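Local coordinates for chitin elicitor receptor kinase 1 (Arabidopsis thaliana, PDB 4EBY), which probably senses chitin oligomers through its LysM ectodomain and is activated as a plant immune receptor kinase by chitin-induced dimerization, at residues A[11-16]-A[58-63]; A[108-113]-A[121-126]; A[166-171]-A[184-189]. One frame throughout, in Å; residues are numbered along the deposited sequence.

Overall arrangement
All three contacts reach one mixed sheet. Contact 1 pairs its strands 8-13 and 60-70 in the interior, while contact 2 lays the end of helix 103-109 and the loop after it, and contact 3 the short helix 165-171, against an outermost strand, 122-128 and 183-187 respectively. Contacts 2 and 3 lie on opposite sides of the chain's centre, their own centres about 30 Å apart, in two different LysM domains. The centre of contact 1 is about 24 Å from that of contact 2 and about 19 Å from that of contact 3. Bound sugars touch contacts 1 and 2; in contact 3, the side chain of Tyr185 stays about 6 Å from a bound NAG.

Contact 1 of 3, residues A[11-16]-A[58-63]; sequences SYYLEN and GSRVLV. With NAG (2-acetamido-2-deoxy-beta-D-glucopyranose), chain F; NAG (2-acetamido-2-deoxy-beta-D-glucopyranose), chain C.
Residues 11-13 and 60-63 run antiparallel, their short axes 4.4 Å apart at closest approach, with Tyr12 and Val61 as the hydrogen-bonded pair and Ser11-Leu62 and Tyr13-Arg60 as non-hydrogen-bonded pairs. Tyr12 N gives its hydrogen to Val61 O at 2.8 Å, and Val61 N returns one to Tyr12 O. Beyond the strand ends the pairing continues: Leu14 N donates to Ser59 O at 2.9 Å, and Gly58 N to Leu14 O.

On the face of Ser11, Tyr13 and Arg60, the arginine chain runs extended from CG to NE and brings NH1 to Ser11 OG at 3.0 Å, a nearly straight bond (164°) lying in the guanidinium plane. NH2 is taken by Asp152, in a salt bridge, and by the carbonyl of Pro147. With CG anti to the backbone N (chi1 178°), the Tyr13 ring has Arg60 CG at its edge, 4.0 Å from CD1, and puts CE1 3.5 Å from Gly58 O. Its CD2 lies 3.5 Å from O7 of NAG (chain C), and Arg149 adds a cation-pi contact.

Tyr12 and Val61 share the other face, Tyr12 OH bonded to Asn96 O. Just past the strand, Leu14 CD1 rests 3.9 Å from Val61 CG2, and Ile23 of helix 20-26 touches both aliphatic side chains. Farther on, Asn16 ND2 is bonded covalently to C1 of NAG (chain F). The whole is an antiparallel strand pair whose loop end carries an N-glycosylated asparagine, with Tyr13 and Glu15 among the residues that contact a bound glycan.

Contact 2 of 3, residues A[108-113]-A[121-126]; sequences ARNPFP and ATLNVL. With NAG (2-acetamido-2-deoxy-beta-D-glucopyranose), chain E.
Polar contacts gather where Arg109 crosses Asn124 at about a right angle. Arg109 NE donates to Asn124 OD1 at 2.9 Å, with an N-H...O angle of 169°; the oxygen lies in the guanidinium plane, but the donor sits well above the amide plane, off the lone pairs. NH1 adds a weak second bond to the same oxygen. The other end of the amide serves the sugar: Asn124 ND2 donates to O5 of NAG (chain E) at 2.9 Å.

Packing contacts follow. A bend at chi3 (-61°) brings the guanidinium over Leu126, whose CB lies under the centre of one face, 3.6 Å from Arg109 CZ. Farther along, Ala121 CB makes a CH-pi contact 3.9 Å from the Phe112 ring centroid, while Pro111 CG lies over the opposite face, sandwiching the ring. Leu123 CD2 reaches Phe112 CD2 at 3.7 Å, approaching obliquely. Between the two groups, the Asn110 side chain packs against Leu123 and Asn124.

The end of helix 103-109 and the turn after it thus lie along strand 122-128, which pairs through Leu123 and Val125 with strand 74-82, while Tyr89 of helix 89-96 packs on Asn110 and Leu123.

Contact 3 of 3, residues A[166-171]-A[184-189]; sequences DILQRY and VYVPGR
Leu168 and Tyr171 of helix 165-171 lean on Val186 and Pro187 of strand 183-187, joining the second helix and the last strand of a LysM domain, a beta-alpha-alpha-beta fold in which two helices pack on a two-stranded antiparallel sheet. The short axes of helix 166-171 and strand 184-187 pass 8.2 Å apart at 137°, so the helix runs slantwise over the strand, and side chains rather than backbones bridge the gap.

The main bump is the CD2 methyl of Leu168. Its CG stands anti to the carbonyl carbon (chi1 -72°), and the extended second torsion carries the branched end toward the strand. CD2 enters the hollow between consecutive residues, with Pro187 CD on one wall at 3.7 Å and Val186 CG1 on another at 4.0 Å. Leu154 and Ile157 of helix 154-161 also touch Leu168, placing this leucine between the two helices and the strand.

Tyr171, nearly one helical turn along, forms the second bump. Its CB stands 4.2 Å from Tyr185 O, while the ring reaches along the strand toward Pro187. The proline thus fits into the notch between leucine and tyrosine, CD facing the one and CG the other. Phe143 of strand 143-147 meets the Tyr171 ring edge-to-face, and Phe140 touches both Tyr171 and Pro187, extending the apolar cluster.

Asn172, next along the chain, accepts a hydrogen bond from Tyr185 N through OD1 and donates from ND2 to Leu168 O, so that one amide links the two segments. At the proline notch, Tyr171 CE2 meets Pro187 CG obliquely at 4.0 Å.

Contact 1 of 3, residues A[11-16]-A[58-63]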
loop_
_atom_site.group_PDB
_atom_site.type_symbol
_atom_site.label_atom_id
_atom_site.label_comp_id
_atom_site.label_asym_id
_atom_site.label_seq_id
_atom_site.Cartn_x
_atom_site.Cartn_y
_atom_site.Cartn_z
ATOM N N SER A 11 0.979 -2.441 -1.851
ATOM C CA SER A 11 1.048 -3.877 -2.100
ATOM C C SER A 11 0.060 -4.609 -1.223
ATOM O O SER A 11 0.205 -4.622 0.004
ATOM C CB SER A 11 2.462 -4.396 -1.807
ATOM O OG SER A 11 2.538 -5.795 -2.070
ATOM N N TYR A 12 -0.965 -5.184 -1.858
ATOM C CA TYR A 12 -2.059 -5.815 -1.129
ATOM C C TYR A 12 -1.997 -7.337 -1.288
ATOM O O TYR A 12 -2.310 -7.872 -2.349
ATOM C CB TYR A 12 -3.382 -5.260 -1.685
ATOM C CG TYR A 12 -4.613 -5.526 -0.852
ATOM C CD1 TYR A 12 -5.298 -4.479 -0.247
ATOM C CD2 TYR A 12 -5.094 -6.821 -0.680
ATOM C CE1 TYR A 12 -6.463 -4.724 0.510
ATOM C CE2 TYR A 12 -6.219 -7.069 0.080
ATOM C CZ TYR A 12 -6.890 -6.025 0.675
ATOM O OH TYR A 12 -8.032 -6.309 1.406
ATOM N N TYR A 13 -1.630 -8.041 -0.220
ATOM C CA TYR A 13 -1.507 -9.494 -0.258
ATOM C C TYR A 13 -2.880 -10.170 -0.190
ATOM O O TYR A 13 -3.748 -9.737 0.572
ATOM C CB TYR A 13 -0.635 -9.961 0.907
ATOM C CG TYR A 13 -0.481 -11.456 0.981
ATOM C CD1 TYR A 13 0.455 -12.109 0.196
ATOM C CD2 TYR A 13 -1.276 -12.216 1.837
ATOM C CE1 TYR A 13 0.598 -13.494 0.243
ATOM C CE2 TYR A 13 -1.132 -13.605 1.901
ATOM C CZ TYR A 13 -0.193 -14.232 1.102
ATOM O OH TYR A 13 -0.042 -15.611 1.164
ATOM N N LEU A 14 -3.059 -11.223 -0.987
ATOM C CA LEU A 14 -4.360 -11.866 -1.114
ATOM C C LEU A 14 -4.498 -13.117 -0.251
ATOM O O LEU A 14 -3.776 -14.105 -0.441
ATOM C CB LEU A 14 -4.588 -12.244 -2.578
ATOM C CG LEU A 14 -4.625 -11.078 -3.562
ATOM C CD1 LEU A 14 -4.869 -11.643 -4.979
ATOM C CD2 LEU A 14 -5.739 -10.121 -3.189
ATOM N N GLU A 15 -5.425 -13.072 0.704
ATOM C CA GLU A 15 -5.809 -14.277 1.411
ATOM C C GLU A 15 -7.275 -14.221 1.853
ATOM O O GLU A 15 -7.882 -13.153 1.906
ATOM C CB GLU A 15 -4.887 -14.550 2.587
ATOM C CG GLU A 15 -5.031 -13.551 3.680
ATOM C CD GLU A 15 -4.028 -13.763 4.821
ATOM O OE1 GLU A 15 -3.909 -12.837 5.640
ATOM O OE2 GLU A 15 -3.381 -14.841 4.910
ATOM N N ASN A 16 -7.823 -15.393 2.150
ATOM C CA ASN A 16 -9.179 -15.540 2.663
ATOM C C ASN A 16 -10.219 -15.014 1.691
ATOM O O ASN A 16 -11.315 -14.647 2.104
ATOM C CB ASN A 16 -9.367 -14.838 4.024
ATOM C CG ASN A 16 -8.759 -15.609 5.182
ATOM O OD1 ASN A 16 -8.277 -16.725 5.021
ATOM N ND2 ASN A 16 -8.772 -14.982 6.368
ATOM N N GLY A 58 -2.489 -15.686 -2.467
ATOM C CA GLY A 58 -1.063 -15.877 -2.249
ATOM C C GLY A 58 -0.212 -14.941 -3.079
ATOM O O GLY A 58 1.022 -14.914 -2.948
ATOM N N SER A 59 -0.863 -14.157 -3.925
ATOM C CA SER A 59 -0.169 -13.142 -4.705
ATOM C C SER A 59 -0.424 -11.762 -4.095
ATOM O O SER A 59 -1.230 -11.616 -3.160
ATOM C CB SER A 59 -0.629 -13.190 -6.167
ATOM O OG SER A 59 -1.958 -12.718 -6.310
ATOM N N ARG A 60 0.275 -10.757 -4.614
ATOM C CA ARG A 60 0.070 -9.374 -4.196
ATOM C C ARG A 60 -0.434 -8.532 -5.356
ATOM O O ARG A 60 0.048 -8.668 -6.500
ATOM C CB ARG A 60 1.391 -8.783 -3.688
ATOM C CG ARG A 60 1.824 -9.322 -2.329
ATOM C CD ARG A 60 3.291 -8.997 -2.073
ATOM N NE ARG A 60 3.778 -9.453 -0.772
ATOM C CZ ARG A 60 3.854 -8.686 0.324
ATOM N NH1 ARG A 60 3.425 -7.428 0.301
ATOM N NH2 ARG A 60 4.333 -9.185 1.457
ATOM N N VAL A 61 -1.414 -7.679 -5.074
ATOM C CA VAL A 61 -1.931 -6.744 -6.064
ATOM C C VAL A 61 -1.406 -5.350 -5.765
ATOM O O VAL A 61 -1.492 -4.873 -4.627
ATOM C CB VAL A 61 -3.481 -6.723 -6.061
ATOM C CG1 VAL A 61 -4.030 -5.687 -7.055
ATOM C CG2 VAL A 61 -4.036 -8.122 -6.349
ATOM N N LEU A 62 -0.841 -4.703 -6.780
ATOM C CA LEU A 62 -0.342 -3.334 -6.639
ATOM C C LEU A 62 -1.441 -2.333 -6.965
ATOM O O LEU A 62 -2.067 -2.419 -8.016
ATOM C CB LEU A 62 0.850 -3.106 -7.582
ATOM C CG LEU A 62 2.119 -3.836 -7.175
ATOM C CD1 LEU A 62 3.137 -3.740 -8.301
ATOM C CD2 LEU A 62 2.673 -3.242 -5.879
ATOM N N VAL A 63 -1.665 -1.376 -6.071
ATOM C CA VAL A 63 -2.732 -0.403 -6.289
ATOM C C VAL A 63 -2.181 1.015 -6.264
ATOM O O VAL A 63 -1.622 1.441 -5.244
ATOM C CB VAL A 63 -3.831 -0.540 -5.181
ATOM C CG1 VAL A 63 -5.006 0.432 -5.411
ATOM C CG2 VAL A 63 -4.349 -1.970 -5.101
HETATM C C1 NAG F . -8.185 -15.714 7.470
HETATM C C2 NAG F . -7.702 -14.586 8.395
HETATM C C3 NAG F . -7.149 -15.122 9.709
HETATM C C4 NAG F . -8.126 -16.109 10.329
HETATM C C5 NAG F . -8.646 -17.117 9.304
HETATM C C6 NAG F . -9.730 -17.997 9.917
HETATM C C7 NAG F . -6.892 -12.436 7.679
HETATM C C8 NAG F . -6.087 -11.663 6.666
HETATM N N2 NAG F . -6.703 -13.753 7.755
HETATM O O3 NAG F . -6.915 -14.043 10.605
HETATM O O4 NAG F . -7.474 -16.810 11.365
HETATM O O5 NAG F . -9.164 -16.449 8.167
HETATM O O6 NAG F . -10.782 -17.182 10.390
HETATM O O7 NAG F . -7.696 -11.846 8.399
HETATM C C1 NAG C . -1.389 -8.949 8.494
HETATM C C2 NAG C . -1.600 -10.163 7.579
HETATM C C3 NAG C . -2.118 -11.363 8.381
HETATM C C4 NAG C . -1.320 -11.605 9.657
HETATM C C5 NAG C . -1.071 -10.295 10.400
HETATM C C6 NAG C . -0.159 -10.479 11.609
HETATM C C7 NAG C . -2.356 -10.046 5.247
HETATM C C8 NAG C . -3.500 -9.792 4.290
HETATM N N2 NAG C . -2.563 -9.833 6.551
HETATM O O3 NAG C . -2.129 -12.540 7.588
HETATM O O4 NAG C . -2.056 -12.474 10.498
HETATM O O5 NAG C . -0.489 -9.345 9.526
HETATM O O6 NAG C . 1.096 -10.958 11.164
HETATM O O7 NAG C . -1.272 -10.430 4.808
#

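Contact 2 of 3, residues A[108-113]-A[121-126]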
loop_
_atom_site.group_PDB
_atom_site.type_symbol
_atom_site.label_atom_id
_atom_site.label_comp_id
_atom_site.label_asym_id
_atom_site.label_seq_id
_atom_site.Cartn_x
_atom_site.Cartn_y
_atom_site.Cartn_z
ATOM N N ALA A 108 -6.386 5.847 16.794
ATOM C CA ALA A 108 -6.008 7.211 17.150
ATOM C C ALA A 108 -6.744 8.286 16.348
ATOM O O ALA A 108 -7.020 9.375 16.860
ATOM C CB ALA A 108 -4.476 7.392 17.032
ATOM N N ARG A 109 -7.082 7.973 15.098
ATOM C CA ARG A 109 -7.575 8.980 14.166
ATOM C C ARG A 109 -9.071 8.877 13.896
ATOM O O ARG A 109 -9.588 9.641 13.092
ATOM C CB ARG A 109 -6.832 8.903 12.825
ATOM C CG ARG A 109 -7.174 7.689 11.967
ATOM C CD ARG A 109 -6.090 7.420 10.907
ATOM N NE ARG A 109 -5.907 8.520 9.958
ATOM C CZ ARG A 109 -4.930 9.426 10.005
ATOM N NH1 ARG A 109 -4.867 10.354 9.052
ATOM N NH2 ARG A 109 -4.025 9.425 10.986
ATOM N N ASN A 110 -9.742 7.949 14.576
ATOM C CA ASN A 110 -11.206 7.801 14.469
ATOM C C ASN A 110 -11.811 7.885 15.858
ATOM O O ASN A 110 -11.164 7.487 16.828
ATOM C CB ASN A 110 -11.566 6.473 13.800
ATOM C CG ASN A 110 -11.126 6.432 12.361
ATOM O OD1 ASN A 110 -10.095 5.821 12.016
ATOM N ND2 ASN A 110 -11.865 7.118 11.518
ATOM N N PRO A 111 -13.051 8.416 15.967
ATOM C CA PRO A 111 -13.611 8.711 17.291
ATOM C C PRO A 111 -14.402 7.564 17.916
ATOM O O PRO A 111 -14.818 7.673 19.075
ATOM C CB PRO A 111 -14.540 9.898 17.016
ATOM C CG PRO A 111 -15.064 9.602 15.616
ATOM C CD PRO A 111 -13.819 9.068 14.890
ATOM N N PHE A 112 -14.608 6.482 17.171
ATOM C CA PHE A 112 -15.419 5.392 17.691
ATOM C C PHE A 112 -14.605 4.571 18.676
ATOM O O PHE A 112 -13.488 4.164 18.372
ATOM C CB PHE A 112 -15.920 4.519 16.528
ATOM C CG PHE A 112 -16.431 5.322 15.367
ATOM C CD1 PHE A 112 -17.708 5.877 15.389
ATOM C CD2 PHE A 112 -15.616 5.544 14.268
ATOM C CE1 PHE A 112 -18.175 6.648 14.322
ATOM C CE2 PHE A 112 -16.064 6.306 13.195
ATOM C CZ PHE A 112 -17.341 6.863 13.230
ATOM N N PRO A 113 -15.141 4.365 19.882
ATOM C CA PRO A 113 -14.472 3.448 20.806
ATOM C C PRO A 113 -14.290 2.104 20.115
ATOM O O PRO A 113 -15.106 1.721 19.278
ATOM C CB PRO A 113 -15.475 3.321 21.960
ATOM C CG PRO A 113 -16.247 4.602 21.933
ATOM C CD PRO A 113 -16.367 4.948 20.462
ATOM N N ALA A 121 -20.661 3.556 9.866
ATOM C CA ALA A 121 -19.659 4.566 10.218
ATOM C C ALA A 121 -18.627 4.598 9.091
ATOM O O ALA A 121 -18.451 3.609 8.365
ATOM C CB ALA A 121 -18.985 4.228 11.549
ATOM N N THR A 122 -17.937 5.727 8.935
ATOM C CA THR A 122 -16.854 5.815 7.975
ATOM C C THR A 122 -15.567 6.014 8.779
ATOM O O THR A 122 -15.542 6.834 9.709
ATOM C CB THR A 122 -17.026 7.003 7.041
ATOM O OG1 THR A 122 -18.250 6.856 6.289
ATOM C CG2 THR A 122 -15.867 7.084 6.087
ATOM N N LEU A 123 -14.541 5.248 8.419
ATOM C CA LEU A 123 -13.225 5.401 9.032
ATOM C C LEU A 123 -12.299 6.131 8.096
ATOM O O LEU A 123 -12.309 5.910 6.875
ATOM C CB LEU A 123 -12.604 4.029 9.353
ATOM C CG LEU A 123 -13.430 3.099 10.251
ATOM C CD1 LEU A 123 -12.630 1.812 10.530
ATOM C CD2 LEU A 123 -13.856 3.777 11.567
ATOM N N ASN A 124 -11.457 6.972 8.704
ATOM C CA ASN A 124 -10.290 7.564 8.065
ATOM C C ASN A 124 -9.145 6.568 8.219
ATOM O O ASN A 124 -8.787 6.195 9.340
ATOM C CB ASN A 124 -9.976 8.883 8.776
ATOM C CG ASN A 124 -8.834 9.649 8.129
ATOM O OD1 ASN A 124 -7.773 9.098 7.870
ATOM N ND2 ASN A 124 -9.058 10.936 7.866
ATOM N N VAL A 125 -8.621 6.089 7.085
ATOM C CA VAL A 125 -7.607 5.028 7.084
ATOM C C VAL A 125 -6.312 5.537 6.482
ATOM O O VAL A 125 -6.257 5.808 5.284
ATOM C CB VAL A 125 -8.086 3.842 6.233
ATOM C CG1 VAL A 125 -7.040 2.735 6.244
ATOM C CG2 VAL A 125 -9.439 3.302 6.764
ATOM N N LEU A 126 -5.276 5.683 7.311
ATOM C CA LEU A 126 -4.000 6.212 6.835
ATOM C C LEU A 126 -3.076 5.118 6.326
ATOM O O LEU A 126 -2.795 4.137 7.020
ATOM C CB LEU A 126 -3.307 6.978 7.979
ATOM C CG LEU A 126 -1.919 7.500 7.625
ATOM C CD1 LEU A 126 -2.034 8.505 6.493
ATOM C CD2 LEU A 126 -1.274 8.133 8.880
HETATM C C1 NAG E . -5.896 13.032 6.800
HETATM C C2 NAG E . -5.750 14.522 6.467
HETATM C C3 NAG E . -5.349 15.263 7.736
HETATM C C4 NAG E . -6.385 15.000 8.817
HETATM C C5 NAG E . -6.630 13.512 9.004
HETATM C C6 NAG E . -7.767 13.287 10.001
HETATM C C7 NAG E . -4.983 15.539 4.373
HETATM C C8 NAG E . -3.895 15.586 3.326
HETATM N N2 NAG E . -4.751 14.773 5.441
HETATM O O3 NAG E . -5.245 16.652 7.473
HETATM O O4 NAG E . -5.941 15.490 10.057
HETATM O O5 NAG E . -6.922 12.902 7.764
HETATM O O6 NAG E . -9.002 13.775 9.506
HETATM O O7 NAG E . -6.019 16.192 4.217
#

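Contact 3 of 3, residues A[166-171]-A[184-189]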
loop_
_atom_site.group_PDB
_atom_site.type_symbol
_atom_site.label_atom_id
_atom_site.label_comp_id
_atom_site.label_asym_id
_atom_site.label_seq_id
_atom_site.Cartn_x
_atom_site.Cartn_y
_atom_site.Cartn_z
ATOM N N ASP A 166 21.392 -3.338 -1.243
ATOM C CA ASP A 166 21.951 -2.186 -0.530
ATOM C C ASP A 166 21.062 -0.955 -0.685
ATOM O O ASP A 166 20.872 -0.206 0.273
ATOM C CB ASP A 166 23.392 -1.873 -0.978
ATOM C CG ASP A 166 23.964 -0.636 -0.292
ATOM O OD1 ASP A 166 24.156 -0.672 0.948
ATOM O OD2 ASP A 166 24.212 0.378 -0.982
ATOM N N ILE A 167 20.531 -0.739 -1.888
ATOM C CA ILE A 167 19.621 0.384 -2.115
ATOM C C ILE A 167 18.347 0.193 -1.276
ATOM O O ILE A 167 17.905 1.118 -0.584
ATOM C CB ILE A 167 19.283 0.568 -3.610
ATOM C CG1 ILE A 167 20.514 1.054 -4.373
ATOM C CG2 ILE A 167 18.147 1.566 -3.795
ATOM C CD1 ILE A 167 21.015 2.385 -3.901
ATOM N N LEU A 168 17.768 -1.007 -1.317
ATOM C CA LEU A 168 16.575 -1.282 -0.516
ATOM C C LEU A 168 16.818 -1.015 0.960
ATOM O O LEU A 168 15.978 -0.433 1.641
ATOM C CB LEU A 168 16.115 -2.725 -0.681
ATOM C CG LEU A 168 15.480 -3.069 -2.022
ATOM C CD1 LEU A 168 15.183 -4.560 -2.052
ATOM C CD2 LEU A 168 14.197 -2.251 -2.271
ATOM N N GLN A 169 17.967 -1.450 1.469
ATOM C CA GLN A 169 18.241 -1.245 2.884
ATOM C C GLN A 169 18.404 0.232 3.203
ATOM O O GLN A 169 17.959 0.695 4.252
ATOM C CB GLN A 169 19.502 -2.003 3.318
ATOM C CG GLN A 169 19.649 -2.117 4.838
ATOM C CD GLN A 169 18.552 -2.978 5.453
ATOM O OE1 GLN A 169 18.632 -4.211 5.430
ATOM N NE2 GLN A 169 17.541 -2.334 6.026
ATOM N N ARG A 170 19.057 0.970 2.310
ATOM C CA ARG A 170 19.286 2.398 2.534
ATOM C C ARG A 170 17.969 3.179 2.555
ATOM O O ARG A 170 17.857 4.196 3.243
ATOM C CB ARG A 170 20.233 2.989 1.478
ATOM C CG ARG A 170 21.704 2.618 1.632
ATOM C CD ARG A 170 22.492 3.194 0.438
ATOM N NE ARG A 170 23.930 2.924 0.462
ATOM C CZ ARG A 170 24.845 3.773 0.934
ATOM N NH1 ARG A 170 24.471 4.945 1.426
ATOM N NH2 ARG A 170 26.138 3.456 0.913
ATOM N N TYR A 171 16.978 2.719 1.796
ATOM C CA TYR A 171 15.654 3.352 1.839
ATOM C C TYR A 171 14.893 3.001 3.117
ATOM O O TYR A 171 13.890 3.627 3.445
ATOM C CB TYR A 171 14.807 2.906 0.645
ATOM C CG TYR A 171 15.098 3.648 -0.643
ATOM C CD1 TYR A 171 15.050 5.041 -0.704
ATOM C CD2 TYR A 171 15.408 2.954 -1.800
ATOM C CE1 TYR A 171 15.305 5.714 -1.914
ATOM C CE2 TYR A 171 15.654 3.614 -2.996
ATOM C CZ TYR A 171 15.593 4.985 -3.044
ATOM O OH TYR A 171 15.847 5.616 -4.249
ATOM N N VAL A 184 7.915 -1.765 4.459
ATOM C CA VAL A 184 9.139 -1.217 3.853
ATOM C C VAL A 184 8.726 -0.544 2.551
ATOM O O VAL A 184 7.668 -0.852 2.005
ATOM C CB VAL A 184 10.218 -2.281 3.565
ATOM C CG1 VAL A 184 10.815 -2.824 4.874
ATOM C CG2 VAL A 184 9.685 -3.396 2.643
ATOM N N TYR A 185 9.557 0.383 2.075
ATOM C CA TYR A 185 9.301 1.080 0.822
ATOM C C TYR A 185 10.238 0.535 -0.251
ATOM O O TYR A 185 11.458 0.512 -0.069
ATOM C CB TYR A 185 9.518 2.580 1.001
ATOM C CG TYR A 185 8.617 3.186 2.051
ATOM C CD1 TYR A 185 7.254 3.291 1.841
ATOM C CD2 TYR A 185 9.138 3.660 3.246
ATOM C CE1 TYR A 185 6.428 3.836 2.796
ATOM C CE2 TYR A 185 8.327 4.213 4.200
ATOM C CZ TYR A 185 6.971 4.298 3.968
ATOM O OH TYR A 185 6.156 4.852 4.928
ATOM N N VAL A 186 9.652 0.081 -1.357
ATOM C CA VAL A 186 10.398 -0.590 -2.426
ATOM C C VAL A 186 10.144 0.164 -3.729
ATOM O O VAL A 186 8.991 0.378 -4.079
ATOM C CB VAL A 186 9.855 -2.033 -2.587
ATOM C CG1 VAL A 186 10.549 -2.767 -3.761
ATOM C CG2 VAL A 186 9.980 -2.810 -1.255
ATOM N N PRO A 187 11.199 0.562 -4.465
ATOM C CA PRO A 187 10.940 1.248 -5.744
ATOM C C PRO A 187 10.034 0.432 -6.641
ATOM O O PRO A 187 10.178 -0.791 -6.722
ATOM C CB PRO A 187 12.337 1.328 -6.385
ATOM C CG PRO A 187 13.268 1.383 -5.220
ATOM C CD PRO A 187 12.647 0.464 -4.172
ATOM N N GLY A 188 9.076 1.101 -7.272
ATOM C CA GLY A 188 8.171 0.431 -8.193
ATOM C C GLY A 188 8.291 0.937 -9.611
ATOM O O GLY A 188 8.876 1.987 -9.879
ATOM N N ARG A 189 7.693 0.170 -10.520
ATOM C CA ARG A 189 7.760 0.432 -11.955
ATOM C C ARG A 189 6.468 1.047 -12.470
ATOM O O ARG A 189 5.400 0.875 -11.878
ATOM C CB ARG A 189 8.011 -0.881 -12.693
ATOM C CG ARG A 189 9.324 -1.543 -12.332
ATOM C CD ARG A 189 9.416 -2.932 -12.934
ATOM N NE ARG A 189 10.580 -3.682 -12.466
ATOM C CZ ARG A 189 11.769 -3.650 -13.055
ATOM N NH1 ARG A 189 11.961 -2.886 -14.123
ATOM N NH2 ARG A 189 12.772 -4.381 -12.579
#